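PDB 6DET: Tv2483 from Treponema vincentii, which binds L-arginine with high selectivity as a lipoprotein and probably hands it to an ABC transporter for uptake. Local coordinates for residues Q139-V147 with G185-D193. Sequence-based numbering, arbitrary orientation.
With ARG (arginine), chain B.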
loop_
_atom_site.group_PDB
_atom_site.type_symbol
_atom_site.label_atom_id
_atom_site.label_comp_id
_atom_site.label_asym_id
_atom_site.label_seq_id
_atom_site.Cartn_x
_atom_site.Cartn_y
_atom_site.Cartn_z
ATOM N N GLN A 139 14.294 1.826 -22.592
ATOM C CA GLN A 139 13.867 0.702 -23.413
ATOM C C GLN A 139 12.394 0.367 -23.223
ATOM O O GLN A 139 11.899 -0.555 -23.878
ATOM C CB GLN A 139 14.713 -0.523 -23.097
ATOM C CG GLN A 139 16.158 -0.385 -23.551
ATOM C CD GLN A 139 17.038 -1.474 -22.996
ATOM O OE1 GLN A 139 16.964 -1.822 -21.815
ATOM N NE2 GLN A 139 17.895 -2.010 -23.841
ATOM N N LEU A 140 11.694 1.076 -22.349
ATOM C CA LEU A 140 10.261 0.895 -22.194
ATOM C C LEU A 140 9.468 1.752 -23.173
ATOM O O LEU A 140 8.236 1.649 -23.213
ATOM C CB LEU A 140 9.841 1.216 -20.756
ATOM C CG LEU A 140 10.495 0.435 -19.609
ATOM C CD1 LEU A 140 10.096 1.035 -18.276
ATOM C CD2 LEU A 140 10.145 -1.043 -19.638
ATOM N N GLN A 141 10.141 2.582 -23.972
ATOM C CA GLN A 141 9.438 3.443 -24.914
ATOM C C GLN A 141 8.701 2.610 -25.946
ATOM O O GLN A 141 9.209 1.592 -26.427
ATOM C CB GLN A 141 10.403 4.389 -25.619
ATOM C CG GLN A 141 10.953 5.461 -24.731
ATOM C CD GLN A 141 11.668 6.525 -25.513
ATOM O OE1 GLN A 141 11.201 6.958 -26.563
ATOM N NE2 GLN A 141 12.818 6.948 -25.012
ATOM N N ASN A 142 7.494 3.065 -26.304
ATOM C CA ASN A 142 6.656 2.374 -27.281
ATOM C C ASN A 142 6.383 0.945 -26.826
ATOM O O ASN A 142 6.429 0.000 -27.615
ATOM C CB ASN A 142 7.287 2.383 -28.679
ATOM C CG ASN A 142 7.646 3.776 -29.154
ATOM O OD1 ASN A 142 8.819 4.094 -29.348
ATOM N ND2 ASN A 142 6.638 4.613 -29.352
ATOM N N ARG A 143 6.128 0.784 -25.538
ATOM C CA ARG A 143 5.758 -0.494 -24.959
ATOM C C ARG A 143 4.401 -0.350 -24.288
ATOM O O ARG A 143 3.880 0.750 -24.120
ATOM C CB ARG A 143 6.786 -0.962 -23.925
ATOM C CG ARG A 143 8.214 -1.036 -24.416
ATOM C CD ARG A 143 8.465 -2.217 -25.321
ATOM N NE ARG A 143 9.889 -2.325 -25.604
ATOM C CZ ARG A 143 10.423 -3.160 -26.489
ATOM N NH1 ARG A 143 9.652 -3.979 -27.192
ATOM N NH2 ARG A 143 11.736 -3.173 -26.667
ATOM N N THR A 144 3.850 -1.483 -23.882
ATOM C CA THR A 144 2.661 -1.523 -23.045
ATOM C C THR A 144 3.054 -1.918 -21.635
ATOM O O THR A 144 3.738 -2.927 -21.434
ATOM C CB THR A 144 1.654 -2.516 -23.622
ATOM O OG1 THR A 144 1.260 -2.049 -24.907
ATOM C CG2 THR A 144 0.429 -2.661 -22.726
ATOM N N ILE A 145 2.595 -1.146 -20.656
ATOM C CA ILE A 145 2.965 -1.363 -19.268
ATOM C C ILE A 145 1.695 -1.465 -18.444
ATOM O O ILE A 145 0.803 -0.615 -18.560
ATOM C CB ILE A 145 3.859 -0.238 -18.725
ATOM C CG1 ILE A 145 5.074 -0.063 -19.643
ATOM C CG2 ILE A 145 4.246 -0.547 -17.263
ATOM C CD1 ILE A 145 6.007 1.040 -19.221
ATOM N N ALA A 146 1.612 -2.504 -17.622
ATOM C CA ALA A 146 0.418 -2.755 -16.823
ATOM C C ALA A 146 0.627 -2.189 -15.430
ATOM O O ALA A 146 1.727 -2.259 -14.866
ATOM C CB ALA A 146 0.082 -4.249 -16.730
ATOM N N VAL A 147 -0.443 -1.621 -14.889
ATOM C CA VAL A 147 -0.431 -1.073 -13.539
ATOM C C VAL A 147 -1.708 -1.524 -12.854
ATOM O O VAL A 147 -2.731 -1.770 -13.500
ATOM C CB VAL A 147 -0.309 0.469 -13.529
ATOM C CG1 VAL A 147 0.901 0.908 -14.346
ATOM C CG2 VAL A 147 -1.598 1.142 -14.042
ATOM N N GLY A 185 2.552 -11.738 -22.391
ATOM C CA GLY A 185 2.864 -10.858 -23.496
ATOM C C GLY A 185 1.793 -9.825 -23.775
ATOM O O GLY A 185 1.904 -9.085 -24.763
ATOM N N THR A 186 0.746 -9.780 -22.948
ATOM C CA THR A 186 -0.256 -8.722 -23.008
ATOM C C THR A 186 0.362 -7.367 -22.698
ATOM O O THR A 186 -0.149 -6.325 -23.127
ATOM C CB THR A 186 -1.374 -9.058 -22.015
ATOM O OG1 THR A 186 -2.030 -10.256 -22.456
ATOM C CG2 THR A 186 -2.385 -7.927 -21.880
ATOM N N CYS A 187 1.447 -7.367 -21.938
ATOM C CA CYS A 187 2.227 -6.164 -21.697
ATOM C C CYS A 187 3.696 -6.555 -21.714
ATOM O O CYS A 187 4.042 -7.732 -21.616
ATOM C CB CYS A 187 1.864 -5.513 -20.371
ATOM S SG CYS A 187 2.300 -6.536 -18.964
ATOM N N ASP A 188 4.558 -5.545 -21.828
ATOM C CA ASP A 188 6.005 -5.725 -21.833
ATOM C C ASP A 188 6.639 -5.483 -20.476
ATOM O O ASP A 188 7.777 -5.910 -20.247
ATOM C CB ASP A 188 6.645 -4.766 -22.834
ATOM C CG ASP A 188 6.053 -4.892 -24.214
ATOM O OD1 ASP A 188 6.409 -5.872 -24.883
ATOM O OD2 ASP A 188 5.262 -4.008 -24.618
ATOM N N ALA A 189 5.941 -4.785 -19.593
ATOM C CA ALA A 189 6.437 -4.495 -18.262
ATOM C C ALA A 189 5.245 -4.207 -17.367
ATOM O O ALA A 189 4.140 -3.948 -17.856
ATOM C CB ALA A 189 7.376 -3.303 -18.264
ATOM N N ILE A 190 5.502 -4.212 -16.055
ATOM C CA ILE A 190 4.514 -3.867 -15.037
ATOM C C ILE A 190 5.152 -2.962 -13.993
ATOM O O ILE A 190 6.368 -2.978 -13.772
ATOM C CB ILE A 190 3.920 -5.105 -14.343
ATOM C CG1 ILE A 190 4.956 -5.783 -13.433
ATOM C CG2 ILE A 190 3.346 -6.071 -15.386
ATOM C CD1 ILE A 190 4.458 -7.004 -12.706
ATOM N N VAL A 191 4.300 -2.197 -13.326
ATOM C CA VAL A 191 4.674 -1.402 -12.150
ATOM C C VAL A 191 4.183 -2.129 -10.908
ATOM O O VAL A 191 3.015 -2.546 -10.837
ATOM C CB VAL A 191 4.075 0.014 -12.203
ATOM C CG1 VAL A 191 4.438 0.791 -10.919
ATOM C CG2 VAL A 191 4.559 0.746 -13.388
ATOM N N VAL A 192 5.064 -2.282 -9.919
ATOM C CA VAL A 192 4.693 -2.848 -8.630
ATOM C C VAL A 192 5.357 -1.999 -7.556
ATOM O O VAL A 192 6.262 -1.203 -7.835
ATOM C CB VAL A 192 5.103 -4.329 -8.494
ATOM C CG1 VAL A 192 4.365 -5.188 -9.524
ATOM C CG2 VAL A 192 6.610 -4.512 -8.695
ATOM N N ASP A 193 4.874 -2.146 -6.318
ATOM C CA ASP A 193 5.515 -1.495 -5.180
ATOM C C ASP A 193 6.610 -2.409 -4.658
ATOM O O ASP A 193 6.405 -3.620 -4.486
ATOM C CB ASP A 193 4.548 -1.176 -4.029
ATOM C CG ASP A 193 3.541 -0.081 -4.351
ATOM O OD1 ASP A 193 3.640 0.596 -5.393
ATOM O OD2 ASP A 193 2.630 0.129 -3.498
HETATM N N ARG B . 0.446 1.849 -3.023
HETATM C CA ARG B . -0.787 1.534 -3.790
HETATM C C ARG B . -1.794 2.665 -3.614
HETATM O O ARG B . -1.666 3.427 -2.637
HETATM C CB ARG B . -1.406 0.218 -3.319
HETATM C CG ARG B . -0.562 -1.017 -3.613
HETATM C CD ARG B . -1.152 -2.313 -3.063
HETATM N NE ARG B . -2.409 -2.616 -3.719
HETATM C CZ ARG B . -3.608 -2.511 -3.155
HETATM N NH1 ARG B . -4.680 -2.784 -3.904
HETATM N NH2 ARG B . -3.745 -2.125 -1.886
HETATM O OXT ARG B . -2.722 2.797 -4.424
#
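Ile145 and Ala146 pair in parallel with Ala189 and Ile190, joining two neighbouring strands in the sheet of one lobe of the family 3 solute-binding fold. Ala146 gives two of the ladder bonds, its N reaching Ala189 O at 2.9 Å and its O taking Val191 N at 3.0 Å; a third, from Ala189 N to Thr144 O, is weak at 3.4 Å. The chain passes from strand 167-172 through helix 175-184 to 189-193, a beta-alpha-beta crossover with 143-147 lying between the two strands.

On one face the small methyl of Ala189 makes a hollow that larger neighbours fill. Leu140 sends CD2 to within 3.8 Å of Ala189 CB, with Ile145 CG1 a looser neighbour. Because Ile145 CG1 is turned beside the backbone N (chi1 -54°), CG2 is left anti to N, over the Ala189 carbonyl, and reaches toward Val191 CG2. Val147 and Val191 stand side by side and point the same way, Val147 CG1 lying against Val191 CG2. Val126 of strand 120-129 touches both Leu140 and Ala189.

On the other face the Ala146 methyl rests on the groove between Cys187 SG, 3.9 Å away, and Ile190 CG2, both on the same side of it; Cys187 and Ile190 pack on helix 175-184.

Asp188 folds back on Thr144 and grips it twice: its N binds Thr144 O at 2.8 Å, while OD2 accepts Thr144 N through its anti lone pair. The Arg143 and Asp188 side chains cross at about a right angle, Arg143 CB and CD resting against OD2. Arg143 NE is bonded in plane to Gln139 O, whereas Asp188 OD1 lies well out of the guanidinium plane, 4.4 Å from NH1, near in charge only. In the ligand pocket, Asp193 OD2 accepts a hydrogen bond from the amino N of the bound arginine at 2.8 Å.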